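Local coordinates for protein poly-beta-hydroxybuterate polymerase (Cupriavidus necator, PDB 5T6O) that probably polymerises 3-hydroxybutyryl units from their coenzyme A thioesters into polyhydroxybutyrate, through the alpha/beta-hydrolase catalytic domain that makes up this chain, at residues A[14-17]-A[23-26]; A[52-55]-A[59-62]; A[71-76]-A[102-107]; A[90-95]-A[231-236]. The protein carries 1 engineered substitution. All blocks are in the same frame, centred on the assembly; numbering follows the deposited sequence.

Contact 1 (A[14-17]-A[23-26]); sequences GAVV and FQLL
Val16 and Leu26 form a non-hydrogen-bonded pair in an antiparallel beta hairpin, with their CA atoms 4.5 Å apart and the directions of these two short strand segments at 133°, well short of strictly antiparallel. The hairpin, strands 14-19 and 23-28, forms part of the central sheet of the alpha/beta hydrolase fold, with 23-28 next to 72-77. Beside the pair, Val17 N donates an almost straight bond to Leu25 O (2.9 Å, 168° at the hydrogen). The same oxygen also receives a CA-H contact from Val16 CA at 3.4 Å, and Leu26 CA makes a like contact to Ala15 O. Beta-branched valines suit this extended backbone.

On the sheet face away from helix 89-108, the Gln24 chain runs extended beyond CG and crosses Val16 at about a right angle, with NE2 3.8 Å from Val16 CG2. Its polar end is satisfied in this buried place: Glu19 and Glu378 bind NE2, and the backbone N of Tyr384 binds OE1. On the face toward helix 89-108, Val17 CG2 meets Leu25 CD2 at 3.9 Å, and Ile107 and Val103 cover both residues. Val16 CG2, turned beside its own backbone N, presses tightly on Leu26 CD2 at 3.5 Å.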
loop_
_atom_site.group_PDB
_atom_site.type_symbol
_atom_site.label_atom_id
_atom_site.label_comp_id
_atom_site.label_asym_id
_atom_site.label_seq_id
_atom_site.Cartn_x
_atom_site.Cartn_y
_atom_site.Cartn_z
ATOM N N GLY A 14 8.446 25.036 -37.399
ATOM C CA GLY A 14 9.371 24.010 -37.844
ATOM C C GLY A 14 8.999 23.490 -39.217
ATOM O O GLY A 14 8.092 24.004 -39.872
ATOM N N ALA A 15 9.721 22.452 -39.649
ATOM C CA ALA A 15 9.465 21.812 -40.934
ATOM C C ALA A 15 9.664 20.310 -40.809
ATOM O O ALA A 15 10.517 19.843 -40.048
ATOM C CB ALA A 15 10.385 22.352 -42.036
ATOM N N VAL A 16 8.856 19.551 -41.550
ATOM C CA VAL A 16 9.186 18.150 -41.805
ATOM C C VAL A 16 10.390 18.109 -42.736
ATOM O O VAL A 16 10.372 18.724 -43.812
ATOM C CB VAL A 16 7.993 17.408 -42.436
ATOM C CG1 VAL A 16 8.384 15.972 -42.844
ATOM C CG2 VAL A 16 6.761 17.408 -41.519
ATOM N N VAL A 17 11.440 17.386 -42.338
ATOM C CA VAL A 17 12.642 17.243 -43.159
ATOM C C VAL A 17 12.842 15.818 -43.661
ATOM O O VAL A 17 13.766 15.573 -44.452
ATOM C CB VAL A 17 13.907 17.745 -42.424
ATOM C CG1 VAL A 17 13.837 19.257 -42.187
ATOM C CG2 VAL A 17 14.129 17.015 -41.084
ATOM N N PHE A 23 7.072 7.420 -39.756
ATOM C CA PHE A 23 7.160 8.677 -39.021
ATOM C C PHE A 23 7.578 9.811 -39.948
ATOM O O PHE A 23 8.022 9.594 -41.082
ATOM C CB PHE A 23 8.149 8.569 -37.856
ATOM C CG PHE A 23 9.592 8.647 -38.277
ATOM C CD1 PHE A 23 10.186 7.601 -38.961
ATOM C CD2 PHE A 23 10.361 9.763 -37.963
ATOM C CE1 PHE A 23 11.520 7.680 -39.343
ATOM C CE2 PHE A 23 11.689 9.844 -38.334
ATOM C CZ PHE A 23 12.272 8.808 -39.021
ATOM N N GLN A 24 7.402 11.031 -39.443
ATOM C CA GLN A 24 7.986 12.241 -40.007
ATOM C C GLN A 24 9.003 12.807 -39.025
ATOM O O GLN A 24 8.750 12.854 -37.816
ATOM C CB GLN A 24 6.920 13.300 -40.283
ATOM C CG GLN A 24 5.984 12.946 -41.421
ATOM C CD GLN A 24 4.971 14.025 -41.685
ATOM O OE1 GLN A 24 4.280 14.491 -40.765
ATOM N NE2 GLN A 24 4.889 14.457 -42.950
ATOM N N LEU A 25 10.153 13.239 -39.534
ATOM C CA LEU A 25 11.134 13.912 -38.695
ATOM C C LEU A 25 10.883 15.414 -38.767
ATOM O O LEU A 25 10.944 15.998 -39.851
ATOM C CB LEU A 25 12.564 13.604 -39.131
ATOM C CG LEU A 25 13.612 14.109 -38.124
ATOM C CD1 LEU A 25 13.515 13.346 -36.814
ATOM C CD2 LEU A 25 15.015 13.989 -38.720
ATOM N N LEU A 26 10.563 16.027 -37.627
ATOM C CA LEU A 26 10.447 17.480 -37.566
ATOM C C LEU A 26 11.770 18.094 -37.132
ATOM O O LEU A 26 12.503 17.520 -36.328
ATOM C CB LEU A 26 9.360 17.918 -36.582
ATOM C CG LEU A 26 7.976 17.263 -36.696
ATOM C CD1 LEU A 26 6.961 17.970 -35.783
ATOM C CD2 LEU A 26 7.492 17.249 -38.112
#

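Contact 2 (A[52-55]-A[59-62]); sequences ILDL and SSLV
Asp54 OD1 is gripped by two hydroxyls. Ser60 OG donates to it at 2.7 Å, arriving on the anti side of the carboxylate and 24° out of its plane, and Thr12 OG1 is hydrogen-bonded to the same oxygen. Ser60 is the N-cap of helix 61-67, and its OG also takes the N-H of Arg63; serine suits the place because one small hydroxyl can donate and accept at once. Asp54 thus orients the capping group from the second shell, and its negative charge near the helix start would probably suit the helix dipole.

Leu53 O receives Val62 N at 3.0 Å, the donor lying nearly in line with the carbonyl. A water bridges the two segments: it donates to Ile52 O and Ser59 O, each at 2.8 Å, accepts from Leu55 N at 3.0 Å, and has a weak bond from Leu61 N. Around this polar centre the contacts are apolar. Leu53 and Leu61 lie side by side, Leu53 CD2 being 4.2 Å from Leu61 CD2. Val62 CG2 rests on Asp54 CB at 4.0 Å. Trp348 and Trp351 of helix 348-358 cover Leu61. The arrangement is a serine N-cap opening the helix of a beta-alpha-beta crossover, in which helix 61-67 links the neighbouring parallel strands 40-43 and 72-77 of the alpha/beta hydrolase fold.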
loop_
_atom_site.group_PDB
_atom_site.type_symbol
_atom_site.label_atom_id
_atom_site.label_comp_id
_atom_site.label_asym_id
_atom_site.label_seq_id
_atom_site.Cartn_x
_atom_site.Cartn_y
_atom_site.Cartn_z
ATOM N N ILE A 52 2.043 16.238 -26.786
ATOM C CA ILE A 52 2.150 16.464 -25.347
ATOM C C ILE A 52 3.450 17.201 -25.034
ATOM O O ILE A 52 3.524 17.959 -24.059
ATOM C CB ILE A 52 2.047 15.128 -24.566
ATOM C CG1 ILE A 52 1.921 15.382 -23.054
ATOM C CG2 ILE A 52 3.263 14.229 -24.847
ATOM C CD1 ILE A 52 0.774 16.287 -22.673
ATOM N N LEU A 53 4.473 17.034 -25.877
ATOM C CA LEU A 53 5.757 17.713 -25.707
ATOM C C LEU A 53 5.799 19.087 -26.358
ATOM O O LEU A 53 6.792 19.797 -26.186
ATOM C CB LEU A 53 6.888 16.862 -26.292
ATOM C CG LEU A 53 7.036 15.478 -25.661
ATOM C CD1 LEU A 53 8.176 14.733 -26.300
ATOM C CD2 LEU A 53 7.262 15.631 -24.154
ATOM N N ASP A 54 4.769 19.466 -27.114
ATOM C CA ASP A 54 4.686 20.799 -27.730
ATOM C C ASP A 54 3.230 21.255 -27.650
ATOM O O ASP A 54 2.588 21.553 -28.646
ATOM C CB ASP A 54 5.183 20.776 -29.178
ATOM C CG ASP A 54 5.126 22.157 -29.847
ATOM O OD1 ASP A 54 5.281 23.165 -29.136
ATOM O OD2 ASP A 54 4.916 22.232 -31.080
ATOM N N LEU A 55 2.686 21.270 -26.430
ATOM C CA LEU A 55 1.237 21.352 -26.271
ATOM C C LEU A 55 0.726 22.741 -26.636
ATOM O O LEU A 55 0.352 22.981 -27.785
ATOM C CB LEU A 55 0.848 20.948 -24.838
ATOM C CG LEU A 55 -0.643 20.697 -24.585
ATOM C CD1 LEU A 55 -1.250 19.730 -25.611
ATOM C CD2 LEU A 55 -0.862 20.173 -23.163
ATOM N N SER A 59 3.333 26.031 -22.464
ATOM C CA SER A 59 3.611 24.742 -21.845
ATOM C C SER A 59 4.511 23.856 -22.692
ATOM O O SER A 59 4.723 22.696 -22.336
ATOM C CB SER A 59 2.300 24.006 -21.581
ATOM O OG SER A 59 1.659 23.732 -22.827
ATOM N N SER A 60 5.027 24.361 -23.812
ATOM C CA SER A 60 5.748 23.514 -24.761
ATOM C C SER A 60 7.164 23.218 -24.267
ATOM O O SER A 60 7.968 24.139 -24.073
ATOM C CB SER A 60 5.796 24.198 -26.128
ATOM O OG SER A 60 6.767 23.594 -26.970
ATOM N N LEU A 61 7.493 21.931 -24.133
ATOM C CA LEU A 61 8.874 21.566 -23.859
ATOM C C LEU A 61 9.751 21.817 -25.077
ATOM O O LEU A 61 10.895 22.261 -24.941
ATOM C CB LEU A 61 8.961 20.099 -23.418
ATOM C CG LEU A 61 10.362 19.633 -23.040
ATOM C CD1 LEU A 61 10.801 20.249 -21.717
ATOM C CD2 LEU A 61 10.430 18.103 -23.015
ATOM N N VAL A 62 9.233 21.539 -26.280
ATOM C CA VAL A 62 10.012 21.808 -27.487
ATOM C C VAL A 62 10.417 23.272 -27.540
ATOM O O VAL A 62 11.600 23.601 -27.697
ATOM C CB VAL A 62 9.232 21.403 -28.751
ATOM C CG1 VAL A 62 9.939 21.939 -29.969
ATOM C CG2 VAL A 62 9.107 19.872 -28.837
HETATM O O HOH W 1 4.407 20.611 -24.108
#

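Contact 3 (A[71-76]-A[102-107]); sequences TVFLVS and EVARDI
An entirely apolar helix-on-sheet contact, between helix and sheet in the alpha/beta hydrolase fold, joins Phe73 of strand 72-77 to Ala104 and Ile107 of helix 89-108. The two helix residues are three apart, so they sit about one turn from each other on the side that looks at the sheet, and the phenyl ring meets both. Ala104 places its methyl over one ring face: CB is 4.2 Å from the ring centroid and 20° off the normal, a CH-pi contact offset toward the CG-CD2 side. Ile107 CG2 comes instead to the rim near the ring plane, 3.5 Å from Phe73 CZ, while its CD1 lies off the plane on the Ala104 side, 3.9 Å from Phe73 CE1.

Phe73 has CG beside its backbone N and opposite its carbonyl carbon (chi1 -65°), which directs the ring outward to the helix. Alanine suits the position over the face because a lone methyl lets the helix come close, with the CA atoms of Phe73 and Ala104 only 6.8 Å apart. Isoleucine, with two branches, can reach two neighbouring rim atoms. Phe73 also packs on Leu41 of the adjacent strand 40-43. The opposite sheet face belongs to another helix: Val72 packs on Val65 and Val66 of helix 61-67. Farther round helix 89-108, Glu102 and Arg105 form salt bridges with Arg99 and Asp111. Helices covering both faces of a largely parallel sheet make the three-layer sandwich of the alpha/beta hydrolase fold, in which helix 89-108 crosses over from strand 72-77 to strand 113-118.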
loop_
_atom_site.group_PDB
_atom_site.type_symbol
_atom_site.label_atom_id
_atom_site.label_comp_id
_atom_site.label_asym_id
_atom_site.label_seq_id
_atom_site.Cartn_x
_atom_site.Cartn_y
_atom_site.Cartn_z
ATOM N N THR A 71 19.286 22.925 -31.208
ATOM C CA THR A 71 18.569 22.438 -32.378
ATOM C C THR A 71 17.770 21.210 -31.973
ATOM O O THR A 71 18.335 20.254 -31.431
ATOM C CB THR A 71 19.558 22.087 -33.484
ATOM O OG1 THR A 71 20.386 23.223 -33.764
ATOM C CG2 THR A 71 18.824 21.627 -34.764
ATOM N N VAL A 72 16.463 21.227 -32.212
ATOM C CA VAL A 72 15.582 20.138 -31.802
ATOM C C VAL A 72 15.026 19.445 -33.038
ATOM O O VAL A 72 14.459 20.098 -33.923
ATOM C CB VAL A 72 14.440 20.639 -30.897
ATOM C CG1 VAL A 72 13.463 19.502 -30.576
ATOM C CG2 VAL A 72 15.001 21.232 -29.593
ATOM N N PHE A 73 15.186 18.124 -33.090
ATOM C CA PHE A 73 14.503 17.248 -34.034
ATOM C C PHE A 73 13.507 16.399 -33.258
ATOM O O PHE A 73 13.692 16.160 -32.058
ATOM C CB PHE A 73 15.480 16.322 -34.758
ATOM C CG PHE A 73 16.471 17.029 -35.646
ATOM C CD1 PHE A 73 16.190 17.231 -36.994
ATOM C CD2 PHE A 73 17.709 17.408 -35.158
ATOM C CE1 PHE A 73 17.121 17.838 -37.831
ATOM C CE2 PHE A 73 18.648 18.033 -35.990
ATOM C CZ PHE A 73 18.348 18.244 -37.331
ATOM N N LEU A 74 12.445 15.952 -33.926
ATOM C CA LEU A 74 11.418 15.213 -33.200
ATOM C C LEU A 74 10.757 14.191 -34.110
ATOM O O LEU A 74 10.470 14.463 -35.279
ATOM C CB LEU A 74 10.363 16.164 -32.597
ATOM C CG LEU A 74 9.161 15.564 -31.856
ATOM C CD1 LEU A 74 8.733 16.501 -30.719
ATOM C CD2 LEU A 74 7.975 15.331 -32.822
ATOM N N VAL A 75 10.496 13.020 -33.545
ATOM C CA VAL A 75 9.809 11.938 -34.242
ATOM C C VAL A 75 8.298 12.122 -34.094
ATOM O O VAL A 75 7.759 11.996 -32.995
ATOM C CB VAL A 75 10.247 10.582 -33.683
ATOM C CG1 VAL A 75 9.413 9.462 -34.280
ATOM C CG2 VAL A 75 11.735 10.374 -33.930
ATOM N N SER A 76 7.608 12.405 -35.207
ATOM C CA SER A 76 6.148 12.447 -35.238
ATOM C C SER A 76 5.660 11.154 -35.881
ATOM O O SER A 76 5.808 10.964 -37.091
ATOM C CB SER A 76 5.647 13.669 -36.007
ATOM O OG SER A 76 4.240 13.651 -36.107
ATOM N N GLU A 102 19.732 8.258 -37.406
ATOM C CA GLU A 102 20.624 8.373 -38.556
ATOM C C GLU A 102 20.378 9.668 -39.322
ATOM O O GLU A 102 21.328 10.356 -39.725
ATOM C CB GLU A 102 20.447 7.168 -39.478
ATOM C CG GLU A 102 21.272 7.238 -40.763
ATOM C CD GLU A 102 20.940 6.131 -41.764
ATOM O OE1 GLU A 102 19.798 5.603 -41.750
ATOM O OE2 GLU A 102 21.833 5.790 -42.570
ATOM N N VAL A 103 19.110 10.021 -39.530
ATOM C CA VAL A 103 18.801 11.203 -40.329
ATOM C C VAL A 103 19.141 12.469 -39.560
ATOM O O VAL A 103 19.744 13.401 -40.109
ATOM C CB VAL A 103 17.327 11.181 -40.773
ATOM C CG1 VAL A 103 16.984 12.480 -41.508
ATOM C CG2 VAL A 103 17.060 9.950 -41.668
ATOM N N ALA A 104 18.766 12.529 -38.279
ATOM C CA ALA A 104 19.113 13.702 -37.476
ATOM C C ALA A 104 20.625 13.885 -37.386
ATOM O O ALA A 104 21.136 15.004 -37.504
ATOM C CB ALA A 104 18.506 13.575 -36.082
ATOM N N ARG A 105 21.360 12.792 -37.177
ATOM C CA ARG A 105 22.815 12.875 -37.118
ATOM C C ARG A 105 23.397 13.330 -38.453
ATOM O O ARG A 105 24.356 14.111 -38.492
ATOM C CB ARG A 105 23.381 11.513 -36.714
ATOM C CG ARG A 105 24.874 11.470 -36.528
ATOM C CD ARG A 105 25.299 10.112 -35.988
ATOM N NE ARG A 105 26.750 9.972 -35.986
ATOM C CZ ARG A 105 27.454 9.493 -37.005
ATOM N NH1 ARG A 105 28.776 9.405 -36.915
ATOM N NH2 ARG A 105 26.839 9.097 -38.113
ATOM N N ASP A 106 22.820 12.860 -39.561
ATOM C CA ASP A 106 23.304 13.265 -40.876
ATOM C C ASP A 106 23.090 14.754 -41.106
ATOM O O ASP A 106 23.996 15.464 -41.557
ATOM C CB ASP A 106 22.596 12.459 -41.963
ATOM C CG ASP A 106 23.180 12.707 -43.341
ATOM O OD1 ASP A 106 22.832 13.727 -43.975
ATOM O OD2 ASP A 106 23.988 11.870 -43.788
ATOM N N ILE A 107 21.883 15.243 -40.819
ATOM C CA ILE A 107 21.604 16.665 -40.990
ATOM C C ILE A 107 22.535 17.504 -40.130
ATOM O O ILE A 107 23.053 18.532 -40.577
ATOM C CB ILE A 107 20.130 16.962 -40.665
ATOM C CG1 ILE A 107 19.231 16.375 -41.752
ATOM C CG2 ILE A 107 19.924 18.461 -40.483
ATOM C CD1 ILE A 107 17.802 16.206 -41.314
#

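Contact 4 (A[90-95]-A[231-236])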
loop_
_atom_site.group_PDB
_atom_site.type_symbol
_atom_site.label_atom_id
_atom_site.label_comp_id
_atom_site.label_asym_id
_atom_site.label_seq_id
_atom_site.Cartn_x
_atom_site.Cartn_y
_atom_site.Cartn_z
ATOM N N ASP A 90 10.184 -4.697 -33.834
ATOM C CA ASP A 90 11.452 -4.556 -34.552
ATOM C C ASP A 90 11.336 -3.568 -35.707
ATOM O O ASP A 90 12.272 -2.804 -35.973
ATOM C CB ASP A 90 11.932 -5.916 -35.071
ATOM C CG ASP A 90 12.510 -6.788 -33.971
ATOM O OD1 ASP A 90 12.146 -6.580 -32.802
ATOM O OD2 ASP A 90 13.333 -7.675 -34.272
ATOM N N ASP A 91 10.207 -3.587 -36.422
ATOM C CA ASP A 91 10.018 -2.637 -37.514
ATOM C C ASP A 91 10.167 -1.213 -37.009
ATOM O O ASP A 91 10.823 -0.373 -37.643
ATOM C CB ASP A 91 8.636 -2.803 -38.147
ATOM C CG ASP A 91 8.487 -4.072 -38.960
ATOM O OD1 ASP A 91 9.503 -4.672 -39.388
ATOM O OD2 ASP A 91 7.313 -4.454 -39.180
ATOM N N TYR A 92 9.534 -0.922 -35.872
ATOM C CA TYR A 92 9.566 0.424 -35.314
ATOM C C TYR A 92 10.966 0.790 -34.855
ATOM O O TYR A 92 11.384 1.941 -34.996
ATOM C CB TYR A 92 8.576 0.531 -34.154
ATOM C CG TYR A 92 7.165 0.899 -34.578
ATOM C CD1 TYR A 92 6.517 0.214 -35.596
ATOM C CD2 TYR A 92 6.488 1.940 -33.955
ATOM C CE1 TYR A 92 5.228 0.548 -35.978
ATOM C CE2 TYR A 92 5.195 2.279 -34.330
ATOM C CZ TYR A 92 4.574 1.586 -35.336
ATOM O OH TYR A 92 3.289 1.933 -35.705
ATOM N N ILE A 93 11.697 -0.172 -34.288
ATOM C CA ILE A 93 13.061 0.097 -33.840
ATOM C C ILE A 93 13.945 0.463 -35.024
ATOM O O ILE A 93 14.667 1.469 -34.998
ATOM C CB ILE A 93 13.628 -1.111 -33.068
ATOM C CG1 ILE A 93 12.812 -1.376 -31.793
ATOM C CG2 ILE A 93 15.093 -0.876 -32.719
ATOM C CD1 ILE A 93 12.819 -0.216 -30.793
ATOM N N GLU A 94 13.888 -0.348 -36.089
ATOM C CA GLU A 94 14.775 -0.152 -37.233
ATOM C C GLU A 94 14.351 1.045 -38.077
ATOM O O GLU A 94 15.174 1.907 -38.412
ATOM C CB GLU A 94 14.791 -1.408 -38.101
ATOM C CG GLU A 94 15.868 -1.369 -39.160
ATOM C CD GLU A 94 17.249 -1.586 -38.569
ATOM O OE1 GLU A 94 17.487 -2.695 -38.031
ATOM O OE2 GLU A 94 18.087 -0.656 -38.634
ATOM N N HIS A 95 13.077 1.102 -38.456
ATOM C CA HIS A 95 12.645 2.041 -39.480
ATOM C C HIS A 95 12.149 3.366 -38.920
ATOM O O HIS A 95 11.811 4.262 -39.699
ATOM C CB HIS A 95 11.568 1.388 -40.346
ATOM C CG HIS A 95 12.025 0.128 -41.002
ATOM N ND1 HIS A 95 13.104 0.090 -41.861
ATOM C CD2 HIS A 95 11.569 -1.142 -40.909
ATOM C CE1 HIS A 95 13.284 -1.153 -42.277
ATOM N NE2 HIS A 95 12.366 -1.919 -41.714
ATOM N N ASN A 231 -3.471 4.296 -33.130
ATOM C CA ASN A 231 -3.554 2.854 -33.333
ATOM C C ASN A 231 -2.209 2.202 -33.075
ATOM O O ASN A 231 -1.168 2.735 -33.462
ATOM C CB ASN A 231 -3.993 2.521 -34.755
ATOM C CG ASN A 231 -5.451 2.831 -34.998
ATOM O OD1 ASN A 231 -6.298 2.578 -34.137
ATOM N ND2 ASN A 231 -5.750 3.397 -36.167
ATOM N N LEU A 232 -2.245 1.021 -32.457
ATOM C CA LEU A 232 -1.049 0.206 -32.325
ATOM C C LEU A 232 -1.183 -1.005 -33.227
ATOM O O LEU A 232 -2.217 -1.677 -33.178
ATOM C CB LEU A 232 -0.845 -0.261 -30.882
ATOM C CG LEU A 232 -0.681 0.797 -29.785
ATOM C CD1 LEU A 232 -0.448 0.114 -28.438
ATOM C CD2 LEU A 232 0.477 1.758 -30.126
ATOM N N PRO A 233 -0.186 -1.320 -34.047
ATOM C CA PRO A 233 -0.247 -2.560 -34.831
ATOM C C PRO A 233 -0.264 -3.768 -33.906
ATOM O O PRO A 233 0.363 -3.772 -32.846
ATOM C CB PRO A 233 1.033 -2.515 -35.679
ATOM C CG PRO A 233 1.463 -1.025 -35.626
ATOM C CD PRO A 233 1.076 -0.586 -34.259
ATOM N N GLY A 234 -0.991 -4.801 -34.325
ATOM C CA GLY A 234 -1.164 -5.997 -33.523
ATOM C C GLY A 234 0.132 -6.578 -32.989
ATOM O O GLY A 234 0.295 -6.749 -31.777
ATOM N N PRO A 235 1.075 -6.916 -33.877
ATOM C CA PRO A 235 2.314 -7.557 -33.394
ATOM C C PRO A 235 3.127 -6.660 -32.482
ATOM O O PRO A 235 3.771 -7.149 -31.545
ATOM C CB PRO A 235 3.070 -7.886 -34.690
ATOM C CG PRO A 235 1.945 -8.066 -35.734
ATOM C CD PRO A 235 0.962 -6.960 -35.352
ATOM N N TRP A 236 3.100 -5.350 -32.732
ATOM C CA TRP A 236 3.811 -4.391 -31.889
ATOM C C TRP A 236 3.243 -4.380 -30.478
ATOM O O TRP A 236 3.978 -4.469 -29.486
ATOM C CB TRP A 236 3.701 -2.993 -32.510
ATOM C CG TRP A 236 4.587 -1.958 -31.841
ATOM C CD1 TRP A 236 5.799 -1.530 -32.278
ATOM C CD2 TRP A 236 4.326 -1.245 -30.621
ATOM N NE1 TRP A 236 6.308 -0.586 -31.426
ATOM C CE2 TRP A 236 5.429 -0.399 -30.392
ATOM C CE3 TRP A 236 3.265 -1.233 -29.708
ATOM C CZ2 TRP A 236 5.509 0.440 -29.282
ATOM C CZ3 TRP A 236 3.344 -0.389 -28.605
ATOM C CH2 TRP A 236 4.462 0.429 -28.399
#
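Tyr92 and Trp236 cross at about a right angle as side chains, while their rings meet obliquely, the tyrosine and the five-membered indole ring at 49° with centroids 4.4 Å apart. The contact joins helix 89-108 of the alpha/beta hydrolase fold to the junction of strand 230-233 and helix 234-246, within the insertion between sheet strands 140-146 and 272-277, where such hydrolases commonly carry a cap.

Trp236 brings CD1 over one face of the tyrosine ring, 3.6 Å above its plane, while NE1 lies 3.6 Å from Tyr92 CD2. With CG opposite its backbone N (chi1 -171°), the indole extends from the first turn of its helix to Tyr92. Large flat rings suit this buried place, where the pair belongs to an aromatic cluster: Trp77 lies nearly parallel to Tyr92 and Tyr22 nearly perpendicular, while Trp89 and Tyr240 meet Trp236.

Pro233 occupies the N-cap position of helix 234-246, where a residue without a backbone N-H costs the helix no bond. Its ring and Tyr92 approach from opposite directions. Proline CG lies 4.1 Å from Tyr92 CZ, and closer still to the phenol oxygen, with Pro233 CG 3.5 Å from Tyr92 OH.

In the fold
Along the chain, contacts 1, 2 and 3 open in turn; the segments of contacts 3 and 4 alternate, 90-95 lying between 71-76 and 102-107, and both contacts use helix 89-108. All distances here run between centres. Contacts 1 and 3 lie about 8 Å apart and share the central sheet, strands 23-28 and 72-77 being neighbours. Contact 2 stands about 17 Å from contact 3, on the other sheet face, yet Val62 touches Leu74. Contact 4 is about 20 Å from contacts 1 and 3 and 25 Å from contact 2, across the chain's centre from the latter, though Phe23 still reaches His95. Together they join hairpin, sheet, helices on both faces and the insertion into one catalytic domain.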